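Local atomic coordinates of uncharacterized hypothetical protein (Parabacteroides merdae, PDB entry 4EI0), a protein that belongs to the DUF4466 family and has no established function. Residues 14-19 with 131-136; 58-63 with 117-122; 193-198 with 207-212. All blocks are in the same frame, centred on the assembly; numbering follows the deposited sequence.

Overall arrangement
The three contacts sample a beta-rich chain with little helix at widely separated places. Contact 1 joins two five-stranded antiparallel sheets through side chains, at strands 17-22 and 124-133. Contact 2 is formed by two loops that connect the same two sheets; along the chain it is nested inside the loop closed by contact 1. Their centres are about 29 Å apart. Contact 3 is a hairpin in another sheet, later in the chain, with its centre about 35 Å from that of contact 2 and about 60 Å from that of contact 1, on the opposite side of the chain's centre from contact 1. None touches another, and no active site is known to relate them to.

Contact 1: 14-19 with 131-136; sequences SALSND and VKASNG
Leu16 meets Ala133 and Val131 chiefly through one methyl, CD2. That methyl lies 3.6 Å from Ala133 CB and approaches the backbone as well, with Leu16 CD2 at 3.5 Å from Ala133 N. On its other contact the leucine and the valine reach toward each other tip to tip, Leu16 CD2 to Val131 CG1 being 4.0 Å. The leucine branch reaches there because CG stands opposite the backbone N (chi1 -175°) on a CB that already points at 131-136. Val131 CG1 also receives Asn18, whose OD1 is 4.0 Å from it; here the two side chains slide past each other in opposite directions, so the amide rests beside the methyl without a polar bond to it. Its polar atoms are engaged elsewhere, OD1 by Tyr40 OH and ND2 by the carbonyl of Glu140.

One step outward, the backbones stay apart: the CA atoms of Leu16 and Ala133 are 6.9 Å from each other, and no hydrogen bond crosses. Each strand is instead paired within its own sheet, Ser17 with Ala43 and Val131 with Ala139. Ile44 and Leu51 pack on Leu16, while Leu16 N is held by Gln137 OE1. Past Ala133 the chain reverses in a type I turn, closed by Gly136 N to Ala133 O at 3.0 Å.

This separate pairing is consistent with two sheets packed against each other, as in a beta sandwich, near their ends. Cohesion between these segments is therefore mainly apolar, and the polar groups of Asn18 are satisfied by the surrounding strands.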
ATOM      1  N   SER B  14     -11.346  15.210   6.043  1.00 52.10           N
ATOM      2  CA  SER B  14     -12.641  14.529   5.880  1.00 49.86           C
ATOM      3  C   SER B  14     -13.282  14.831   4.516  1.00 57.93           C
ATOM      4  O   SER B  14     -14.467  15.116   4.389  1.00 57.75           O
ATOM      5  CB  SER B  14     -13.562  14.849   7.038  1.00 52.42           C
ATOM      6  OG  SER B  14     -13.464  16.222   7.412  1.00 58.06           O
ATOM      7  N   ALA B  15     -12.448  14.751   3.492  1.00 51.66           N
ATOM      8  CA  ALA B  15     -12.813  15.027   2.103  1.00 52.65           C
ATOM      9  C   ALA B  15     -11.598  14.601   1.248  1.00 51.36           C
ATOM     10  O   ALA B  15     -10.537  14.278   1.781  1.00 48.11           O
ATOM     11  CB  ALA B  15     -13.106  16.522   1.893  1.00 56.11           C
ATOM     12  N   LEU B  16     -11.770  14.614  -0.064  1.00 52.65           N
ATOM     13  CA  LEU B  16     -10.659  14.421  -1.012  1.00 48.55           C
ATOM     14  C   LEU B  16      -9.546  15.355  -0.707  1.00 50.94           C
ATOM     15  O   LEU B  16      -9.773  16.545  -0.515  1.00 52.74           O
ATOM     16  CB  LEU B  16     -11.136  14.718  -2.434  1.00 53.23           C
ATOM     17  CG  LEU B  16     -10.116  14.431  -3.531  1.00 53.72           C
ATOM     18  CD1 LEU B  16      -9.514  13.025  -3.379  1.00 48.37           C
ATOM     19  CD2 LEU B  16     -10.869  14.564  -4.849  1.00 57.41           C
ATOM     20  N   SER B  17      -8.339  14.827  -0.588  1.00 49.60           N
ATOM     21  CA  SER B  17      -7.175  15.651  -0.379  1.00 50.49           C
ATOM     22  C   SER B  17      -5.979  15.183  -1.241  1.00 50.06           C
ATOM     23  O   SER B  17      -5.988  14.082  -1.811  1.00 43.57           O
ATOM     24  CB  SER B  17      -6.813  15.614   1.081  1.00 53.23           C
ATOM     25  OG  SER B  17      -6.285  14.344   1.352  1.00 58.47           O
ATOM     26  N   ASN B  18      -4.953  16.029  -1.332  1.00 45.07           N
ATOM     27  CA  ASN B  18      -3.789  15.704  -2.174  1.00 44.24           C
ATOM     28  C   ASN B  18      -2.500  16.319  -1.652  1.00 50.24           C
ATOM     29  O   ASN B  18      -2.531  17.247  -0.870  1.00 49.63           O
ATOM     30  CB  ASN B  18      -4.068  16.020  -3.658  1.00 43.10           C
ATOM     31  CG  ASN B  18      -4.179  17.540  -4.015  1.00 49.37           C
ATOM     32  OD1 ASN B  18      -4.314  17.883  -5.195  1.00 45.76           O
ATOM     33  ND2 ASN B  18      -4.087  18.412  -3.054  1.00 46.16           N
ATOM     34  N   ASP B  19      -1.379  15.774  -2.084  1.00 47.96           N
ATOM     35  CA  ASP B  19      -0.066  16.294  -1.758  1.00 50.83           C
ATOM     36  C   ASP B  19       0.892  15.825  -2.833  1.00 54.48           C
ATOM     37  O   ASP B  19       0.672  14.788  -3.411  1.00 46.11           O
ATOM     38  CB  ASP B  19       0.406  15.741  -0.423  1.00 64.51           C
ATOM     39  CG  ASP B  19       1.717  16.382   0.030  1.00 66.07           C
ATOM     40  OD1 ASP B  19       1.773  17.607   0.150  1.00 77.40           O
ATOM     41  OD2 ASP B  19       2.707  15.672   0.231  1.00 78.94           O
ATOM     42  N   VAL B 131      -6.995  16.375  -8.934  1.00 42.47           N
ATOM     43  CA  VAL B 131      -7.616  15.076  -8.717  1.00 43.41           C
ATOM     44  C   VAL B 131      -9.147  15.247  -8.624  1.00 48.00           C
ATOM     45  O   VAL B 131      -9.618  16.253  -8.113  1.00 42.63           O
ATOM     46  CB  VAL B 131      -7.061  14.365  -7.435  1.00 45.22           C
ATOM     47  CG1 VAL B 131      -7.194  15.253  -6.194  1.00 49.58           C
ATOM     48  CG2 VAL B 131      -7.717  13.000  -7.219  1.00 51.11           C
ATOM     49  N   LYS B 132      -9.886  14.263  -9.117  1.00 39.86           N
ATOM     50  CA  LYS B 132     -11.337  14.159  -8.944  1.00 50.59           C
ATOM     51  C   LYS B 132     -11.685  12.832  -8.246  1.00 51.40           C
ATOM     52  O   LYS B 132     -11.093  11.815  -8.565  1.00 45.67           O
ATOM     53  CB  LYS B 132     -12.039  14.169 -10.315  1.00 45.83           C
ATOM     54  CG  LYS B 132     -11.893  15.471 -11.123  1.00 57.19           C
ATOM     55  CD  LYS B 132     -12.662  15.360 -12.458  1.00 67.03           C
ATOM     56  CE  LYS B 132     -12.162  16.242 -13.591  1.00 78.11           C
ATOM     57  NZ  LYS B 132     -12.909  17.509 -13.827  1.00 65.33           N
ATOM     58  N   ALA B 133     -12.671  12.850  -7.347  1.00 44.75           N
ATOM     59  CA  ALA B 133     -13.252  11.642  -6.742  1.00 49.15           C
ATOM     60  C   ALA B 133     -14.736  11.432  -7.100  1.00 57.63           C
ATOM     61  O   ALA B 133     -15.420  12.337  -7.580  1.00 49.85           O
ATOM     62  CB  ALA B 133     -13.123  11.718  -5.225  1.00 48.56           C
ATOM     63  N   SER B 134     -15.260  10.258  -6.768  1.00 51.60           N
ATOM     64  CA  SER B 134     -16.596   9.854  -7.231  1.00 58.72           C
ATOM     65  C   SER B 134     -17.762  10.547  -6.499  1.00 50.53           C
ATOM     66  O   SER B 134     -18.897  10.341  -6.871  1.00 60.60           O
ATOM     67  CB  SER B 134     -16.754   8.346  -7.138  1.00 51.28           C
ATOM     68  OG  SER B 134     -16.684   7.929  -5.781  1.00 57.75           O
ATOM     69  N   ASN B 135     -17.473  11.323  -5.453  1.00 50.00           N
ATOM     70  CA  ASN B 135     -18.484  12.155  -4.803  1.00 62.60           C
ATOM     71  C   ASN B 135     -18.523  13.562  -5.392  1.00 62.62           C
ATOM     72  O   ASN B 135     -19.144  14.426  -4.825  1.00 59.47           O
ATOM     73  CB  ASN B 135     -18.242  12.235  -3.278  1.00 52.85           C
ATOM     74  CG  ASN B 135     -16.883  12.791  -2.941  1.00 62.54           C
ATOM     75  OD1 ASN B 135     -16.046  12.964  -3.836  1.00 54.21           O
ATOM     76  ND2 ASN B 135     -16.626  13.014  -1.644  1.00 46.09           N
ATOM     77  N   GLY B 136     -17.847  13.789  -6.520  1.00 66.67           N
ATOM     78  CA  GLY B 136     -17.818  15.102  -7.150  1.00 58.86           C
ATOM     79  C   GLY B 136     -16.860  16.065  -6.483  1.00 61.92           C
ATOM     80  O   GLY B 136     -16.788  17.210  -6.866  1.00 53.61           O
TER

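Contact 2: 58-63 with 117-122; sequences SSIAGA and PEEARG
Ile60 supplies most of the apolar contact with two branches. Its CG2 sits 3.9 Å from Pro117 CG, and its CD1 lies 4.0 Å from Ala120 CB. With CG1 opposite the carbonyl carbon (chi1 -65°), the two branches diverge, one toward proline and glutamate, the other toward alanine. Farther along, Ala63 CB and Pro117 CB touch at 4.3 Å.

Contacts of mixed character flank this patch. Ile60 CG2 lies against the aliphatic part of Glu119, 3.3 Å from its CG, an approach so short that its exact value is doubtful. The Ala61 carbonyl O lies 3.3 Å from Pro117 CG.

No direct hydrogen bond crosses, but one water does the bridging, donating to Ala61 O at 2.6 Å and to Glu119 OE2 at 3.0 Å. Within 117-122, Arg121 grips Glu118 side-on, NE and NH2 each taking one carboxylate oxygen nearly in the guanidinium plane, and NH2 also reaches Asp152.

An alanine in place of Ile60 would probably open a gap beside Pro117 and Ala120 and leave the Glu119 chain freer to turn.

Both loops carry the chain from one sheet to the other, and Val125 adds to the apolar patch. The chemistry is that of a surface seam: a small greasy centre, with a hydrated carboxylate at its margin.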
ATOM      1  N   SER B  58       1.381  21.348 -17.080  1.00 41.51           N
ATOM      2  CA  SER B  58       2.698  22.014 -17.001  1.00 42.95           C
ATOM      3  C   SER B  58       2.641  23.352 -17.699  1.00 49.07           C
ATOM      4  O   SER B  58       1.793  23.560 -18.563  1.00 52.50           O
ATOM      5  CB  SER B  58       3.790  21.190 -17.693  1.00 41.54           C
ATOM      6  OG  SER B  58       3.456  20.999 -19.035  1.00 47.98           O
ATOM      7  N   SER B  59       3.570  24.240 -17.360  1.00 50.49           N
ATOM      8  CA  SER B  59       3.553  25.599 -17.913  1.00 43.86           C
ATOM      9  C   SER B  59       4.192  25.622 -19.314  1.00 42.26           C
ATOM     10  O   SER B  59       3.944  26.524 -20.053  1.00 46.53           O
ATOM     11  CB  SER B  59       4.265  26.585 -16.974  1.00 45.10           C
ATOM     12  OG  SER B  59       5.597  26.211 -16.806  1.00 47.96           O
ATOM     13  N   ILE B  60       5.016  24.642 -19.635  1.00 43.85           N
ATOM     14  CA  ILE B  60       5.564  24.464 -20.971  1.00 42.19           C
ATOM     15  C   ILE B  60       5.330  22.978 -21.266  1.00 46.97           C
ATOM     16  O   ILE B  60       5.681  22.087 -20.466  1.00 44.72           O
ATOM     17  CB  ILE B  60       7.067  24.782 -21.024  1.00 41.86           C
ATOM     18  CG1 ILE B  60       7.354  26.271 -20.741  1.00 44.34           C
ATOM     19  CG2 ILE B  60       7.610  24.415 -22.375  1.00 49.03           C
ATOM     20  CD1 ILE B  60       8.828  26.556 -20.512  1.00 48.13           C
ATOM     21  N   ALA B  61       4.750  22.695 -22.423  1.00 46.86           N
ATOM     22  CA  ALA B  61       4.362  21.341 -22.757  1.00 47.10           C
ATOM     23  C   ALA B  61       5.549  20.414 -22.730  1.00 46.86           C
ATOM     24  O   ALA B  61       6.580  20.721 -23.302  1.00 45.15           O
ATOM     25  CB  ALA B  61       3.734  21.328 -24.147  1.00 47.58           C
ATOM     26  N   GLY B  62       5.401  19.251 -22.124  1.00 39.31           N
ATOM     27  CA  GLY B  62       6.515  18.327 -22.026  1.00 41.31           C
ATOM     28  C   GLY B  62       6.851  17.675 -23.358  1.00 44.34           C
ATOM     29  O   GLY B  62       5.996  17.622 -24.213  1.00 43.93           O
ATOM     30  N   ALA B  63       8.068  17.147 -23.526  1.00 46.71           N
ATOM     31  CA  ALA B  63       8.399  16.370 -24.730  1.00 47.54           C
ATOM     32  C   ALA B  63       7.625  15.055 -24.719  1.00 54.11           C
ATOM     33  O   ALA B  63       7.129  14.606 -23.669  1.00 48.62           O
ATOM     34  CB  ALA B  63       9.914  16.067 -24.820  1.00 40.50           C
ATOM     35  N   PRO B 117      11.488  19.664 -22.468  1.00 35.92           N
ATOM     36  CA  PRO B 117      11.526  19.843 -23.929  1.00 39.53           C
ATOM     37  C   PRO B 117      12.548  20.924 -24.265  1.00 43.67           C
ATOM     38  O   PRO B 117      12.865  21.741 -23.401  1.00 36.70           O
ATOM     39  CB  PRO B 117      10.135  20.359 -24.236  1.00 42.85           C
ATOM     40  CG  PRO B 117       9.842  21.253 -23.034  1.00 37.79           C
ATOM     41  CD  PRO B 117      10.407  20.490 -21.873  1.00 40.36           C
ATOM     42  N   GLU B 118      13.053  20.914 -25.497  1.00 42.50           N
ATOM     43  CA  GLU B 118      13.974  21.956 -25.990  1.00 39.22           C
ATOM     44  C   GLU B 118      13.458  23.359 -25.708  1.00 49.53           C
ATOM     45  O   GLU B 118      14.223  24.237 -25.340  1.00 43.17           O
ATOM     46  CB  GLU B 118      14.213  21.777 -27.500  1.00 44.98           C
ATOM     47  CG  GLU B 118      15.097  22.855 -28.153  1.00 43.54           C
ATOM     48  CD  GLU B 118      16.479  22.928 -27.497  1.00 48.94           C
ATOM     49  OE1 GLU B 118      17.014  21.899 -27.071  1.00 52.06           O
ATOM     50  OE2 GLU B 118      17.019  24.019 -27.361  1.00 58.32           O
ATOM     51  N   GLU B 119      12.167  23.586 -25.890  1.00 49.26           N
ATOM     52  CA  GLU B 119      11.638  24.932 -25.664  1.00 41.68           C
ATOM     53  C   GLU B 119      11.728  25.408 -24.198  1.00 43.58           C
ATOM     54  O   GLU B 119      11.559  26.589 -23.944  1.00 44.73           O
ATOM     55  CB  GLU B 119      10.213  25.074 -26.252  1.00 52.47           C
ATOM     56  CG  GLU B 119       9.043  24.889 -25.314  1.00 77.50           C
ATOM     57  CD  GLU B 119       7.759  25.559 -25.824  1.00 85.55           C
ATOM     58  OE1 GLU B 119       7.636  26.796 -25.706  1.00 81.96           O
ATOM     59  OE2 GLU B 119       6.848  24.860 -26.317  1.00 84.10           O
ATOM     60  N   ALA B 120      11.984  24.504 -23.233  1.00 46.22           N
ATOM     61  CA  ALA B 120      12.123  24.905 -21.822  1.00 46.31           C
ATOM     62  C   ALA B 120      13.563  25.328 -21.490  1.00 44.07           C
ATOM     63  O   ALA B 120      13.792  25.796 -20.390  1.00 46.75           O
ATOM     64  CB  ALA B 120      11.675  23.807 -20.873  1.00 40.52           C
ATOM     65  N   ARG B 121      14.512  25.187 -22.427  1.00 43.25           N
ATOM     66  CA  ARG B 121      15.957  25.403 -22.120  1.00 45.62           C
ATOM     67  C   ARG B 121      16.160  26.782 -21.545  1.00 48.08           C
ATOM     68  O   ARG B 121      15.641  27.761 -22.078  1.00 43.03           O
ATOM     69  CB  ARG B 121      16.828  25.268 -23.380  1.00 47.35           C
ATOM     70  CG  ARG B 121      18.319  25.347 -23.132  1.00 44.71           C
ATOM     71  CD  ARG B 121      19.130  25.359 -24.410  1.00 43.18           C
ATOM     72  NE  ARG B 121      18.941  24.113 -25.143  1.00 42.52           N
ATOM     73  CZ  ARG B 121      19.546  22.963 -24.863  1.00 51.15           C
ATOM     74  NH1 ARG B 121      20.492  22.865 -23.935  1.00 45.96           N
ATOM     75  NH2 ARG B 121      19.225  21.900 -25.534  1.00 44.35           N
ATOM     76  N   GLY B 122      16.882  26.866 -20.438  1.00 45.93           N
ATOM     77  CA  GLY B 122      17.052  28.137 -19.773  1.00 55.73           C
ATOM     78  C   GLY B 122      15.825  28.796 -19.197  1.00 51.91           C
ATOM     79  O   GLY B 122      15.950  29.919 -18.774  1.00 49.87           O
TER
HETATM   80  O   HOH W   1       7.264  22.048 -25.416  1.00 54.52           O

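Contact 3: 193-198 with 207-212; sequences IDIMYA and HAFYTS
Met196 (selenomethionine) and Tyr210 form a hydrogen-bonded antiparallel pair, Met196 N giving to Tyr210 O at 2.9 Å and Tyr210 N returning to Met196 O at 2.8 Å. Ala198 and Ala208 repeat the pattern, with Ala198 N to Ala208 O at 3.1 Å and Ala208 N to Ala198 O at 2.9 Å. Tyr197 and Phe209, between them, are the non-hydrogen-bonded pair; their backbones bond outward, to Cys164 and Ile271.

Among side chains, Tyr197 OH and His207 ND1 share a hydrogen bond of 2.7 Å. The rings lie side by side, pointing the same way and meeting at their edges with planes at 24°; Tyr197 CG, opposite its backbone N (chi1 163°), carries the phenol there. Tyr210 OH bonds to Tyr218 O. Asp194 O is taken by Thr232 OG1, and its carboxylate by Asn230 ND2 and Phe168 N; Thr211 OG1 accepts from Thr232 N. Ile195 CG2 crosses to Phe209 CB at 3.6 Å.

This hairpin occupies the interior of a five-stranded antiparallel sheet. Strand 165-167 flanks it on one side, where Asp194 and Ile195 both face Leu166 in a classic beta bulge; strand 270-274 flanks the other, and Phe209 packs on strand 289-299 of a second sheet.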
ATOM      1  N   ILE B 193      36.120  20.531 -35.872  1.00 47.98           N
ATOM      2  CA  ILE B 193      36.801  19.704 -34.894  1.00 46.42           C
ATOM      3  C   ILE B 193      37.534  20.593 -33.916  1.00 51.44           C
ATOM      4  O   ILE B 193      38.332  21.456 -34.315  1.00 44.16           O
ATOM      5  CB  ILE B 193      37.807  18.716 -35.509  1.00 47.21           C
ATOM      6  CG1 ILE B 193      37.137  17.874 -36.599  1.00 46.23           C
ATOM      7  CG2 ILE B 193      38.378  17.806 -34.389  1.00 45.11           C
ATOM      8  CD1 ILE B 193      35.819  17.279 -36.237  1.00 49.25           C
ATOM      9  N   ASP B 194      37.280  20.327 -32.632  1.00 50.62           N
ATOM     10  CA  ASP B 194      37.875  21.040 -31.528  1.00 46.56           C
ATOM     11  C   ASP B 194      39.029  20.285 -30.876  1.00 46.12           C
ATOM     12  O   ASP B 194      40.028  20.900 -30.471  1.00 44.69           O
ATOM     13  CB  ASP B 194      36.741  21.416 -30.532  1.00 46.03           C
ATOM     14  CG  ASP B 194      35.727  22.331 -31.198  1.00 52.83           C
ATOM     15  OD1 ASP B 194      36.211  23.346 -31.760  1.00 59.62           O
ATOM     16  OD2 ASP B 194      34.507  22.023 -31.250  1.00 48.71           O
ATOM     17  N   ILE B 195      38.926  18.974 -30.823  1.00 47.77           N
ATOM     18  CA  ILE B 195      39.935  18.151 -30.153  1.00 48.58           C
ATOM     19  C   ILE B 195      40.139  16.887 -30.966  1.00 46.62           C
ATOM     20  O   ILE B 195      39.166  16.290 -31.450  1.00 44.57           O
ATOM     21  CB  ILE B 195      39.487  17.763 -28.698  1.00 43.90           C
ATOM     22  CG1 ILE B 195      39.523  18.990 -27.772  1.00 48.48           C
ATOM     23  CG2 ILE B 195      40.412  16.713 -28.118  1.00 45.95           C
ATOM     24  CD1 ILE B 195      38.954  18.787 -26.384  1.00 52.68           C
HETATM   25  N   MSE B 196      41.396  16.488 -31.121  1.00 46.60           N
HETATM   26  CA  MSE B 196      41.733  15.188 -31.673  1.00 47.26           C
HETATM   27  C   MSE B 196      42.260  14.312 -30.555  1.00 50.83           C
HETATM   28  O   MSE B 196      43.233  14.673 -29.876  1.00 45.68           O
HETATM   29  CB  MSE B 196      42.781  15.285 -32.769  1.00 46.73           C
HETATM   30  CG  MSE B 196      43.187  13.904 -33.330  1.00 49.22           C
HETATM   31 SE   MSE B 196      44.460  14.070 -34.745  0.75 54.71          SE
HETATM   32  CE  MSE B 196      44.546  12.190 -35.398  1.00 59.69           C
ATOM     33  N   TYR B 197      41.601  13.177 -30.365  1.00 46.60           N
ATOM     34  CA  TYR B 197      42.097  12.139 -29.471  1.00 46.76           C
ATOM     35  C   TYR B 197      43.087  11.264 -30.193  1.00 54.30           C
ATOM     36  O   TYR B 197      42.917  10.976 -31.371  1.00 52.20           O
ATOM     37  CB  TYR B 197      40.940  11.293 -29.011  1.00 46.57           C
ATOM     38  CG  TYR B 197      41.365  10.002 -28.432  1.00 52.85           C
ATOM     39  CD1 TYR B 197      41.753   9.932 -27.095  1.00 58.92           C
ATOM     40  CD2 TYR B 197      41.397   8.852 -29.193  1.00 55.35           C
ATOM     41  CE1 TYR B 197      42.164   8.750 -26.526  1.00 57.37           C
ATOM     42  CE2 TYR B 197      41.819   7.639 -28.631  1.00 65.55           C
ATOM     43  CZ  TYR B 197      42.201   7.598 -27.294  1.00 65.52           C
ATOM     44  OH  TYR B 197      42.572   6.430 -26.695  1.00 53.43           O
ATOM     45  N   ALA B 198      44.118  10.836 -29.478  1.00 57.63           N
ATOM     46  CA  ALA B 198      45.012   9.803 -29.948  1.00 56.04           C
ATOM     47  C   ALA B 198      45.490   8.994 -28.753  1.00 63.47           C
ATOM     48  O   ALA B 198      45.702   9.557 -27.701  1.00 53.52           O
ATOM     49  CB  ALA B 198      46.201  10.438 -30.617  1.00 58.98           C
ATOM     50  N   HIS B 207      46.748   8.084 -23.422  1.00 58.11           N
ATOM     51  CA  HIS B 207      45.533   8.692 -23.974  1.00 52.84           C
ATOM     52  C   HIS B 207      45.670  10.205 -23.984  1.00 56.47           C
ATOM     53  O   HIS B 207      45.851  10.790 -22.957  1.00 52.85           O
ATOM     54  CB  HIS B 207      44.348   8.277 -23.141  1.00 57.36           C
ATOM     55  CG  HIS B 207      44.077   6.774 -23.140  1.00 59.48           C
ATOM     56  ND1 HIS B 207      43.495   6.143 -24.166  1.00 58.35           N
ATOM     57  CD2 HIS B 207      44.277   5.812 -22.161  1.00 68.09           C
ATOM     58  CE1 HIS B 207      43.342   4.852 -23.875  1.00 61.35           C
ATOM     59  NE2 HIS B 207      43.816   4.647 -22.641  1.00 57.28           N
ATOM     60  N   ALA B 208      45.598  10.849 -25.149  1.00 50.86           N
ATOM     61  CA  ALA B 208      45.924  12.260 -25.296  1.00 46.30           C
ATOM     62  C   ALA B 208      44.829  13.016 -26.013  1.00 52.56           C
ATOM     63  O   ALA B 208      44.088  12.426 -26.819  1.00 52.17           O
ATOM     64  CB  ALA B 208      47.250  12.431 -26.023  1.00 41.35           C
ATOM     65  N   PHE B 209      44.692  14.302 -25.692  1.00 49.82           N
ATOM     66  CA  PHE B 209      43.819  15.227 -26.429  1.00 48.64           C
ATOM     67  C   PHE B 209      44.728  16.296 -27.001  1.00 48.21           C
ATOM     68  O   PHE B 209      45.547  16.903 -26.294  1.00 50.56           O
ATOM     69  CB  PHE B 209      42.804  15.944 -25.559  1.00 52.90           C
ATOM     70  CG  PHE B 209      41.620  15.120 -25.114  1.00 48.93           C
ATOM     71  CD1 PHE B 209      41.281  13.904 -25.689  1.00 44.72           C
ATOM     72  CD2 PHE B 209      40.778  15.636 -24.127  1.00 48.32           C
ATOM     73  CE1 PHE B 209      40.143  13.206 -25.269  1.00 46.22           C
ATOM     74  CE2 PHE B 209      39.669  14.938 -23.682  1.00 48.45           C
ATOM     75  CZ  PHE B 209      39.329  13.723 -24.279  1.00 45.68           C
ATOM     76  N   TYR B 210      44.604  16.527 -28.302  1.00 48.93           N
ATOM     77  CA  TYR B 210      45.397  17.524 -28.994  1.00 42.37           C
ATOM     78  C   TYR B 210      44.493  18.506 -29.700  1.00 45.17           C
ATOM     79  O   TYR B 210      43.341  18.230 -29.952  1.00 51.68           O
ATOM     80  CB  TYR B 210      46.271  16.870 -30.035  1.00 45.98           C
ATOM     81  CG  TYR B 210      47.168  15.826 -29.497  1.00 49.39           C
ATOM     82  CD1 TYR B 210      48.170  16.161 -28.595  1.00 52.77           C
ATOM     83  CD2 TYR B 210      47.063  14.498 -29.899  1.00 48.95           C
ATOM     84  CE1 TYR B 210      49.046  15.216 -28.125  1.00 56.72           C
ATOM     85  CE2 TYR B 210      47.958  13.531 -29.430  1.00 53.15           C
ATOM     86  CZ  TYR B 210      48.951  13.906 -28.547  1.00 58.40           C
ATOM     87  OH  TYR B 210      49.856  12.976 -28.037  1.00 56.53           O
ATOM     88  N   THR B 211      45.055  19.643 -30.051  1.00 49.73           N
ATOM     89  CA  THR B 211      44.337  20.730 -30.681  1.00 51.61           C
ATOM     90  C   THR B 211      45.281  21.396 -31.709  1.00 54.67           C
ATOM     91  O   THR B 211      46.412  20.956 -31.859  1.00 53.86           O
ATOM     92  CB  THR B 211      43.861  21.723 -29.610  1.00 55.56           C
ATOM     93  OG1 THR B 211      42.747  22.456 -30.131  1.00 62.73           O
ATOM     94  CG2 THR B 211      44.990  22.682 -29.201  1.00 58.71           C
ATOM     95  N   SER B 212      44.833  22.434 -32.425  1.00 58.33           N
ATOM     96  CA  SER B 212      45.593  22.969 -33.575  1.00 64.44           C
ATOM     97  C   SER B 212      47.031  23.335 -33.226  1.00 64.28           C
ATOM     98  O   SER B 212      47.932  23.111 -34.013  1.00 66.19           O
ATOM     99  CB  SER B 212      44.906  24.199 -34.184  1.00 65.22           C
ATOM    100  OG  SER B 212      44.977  25.291 -33.280  1.00 78.20           O
TER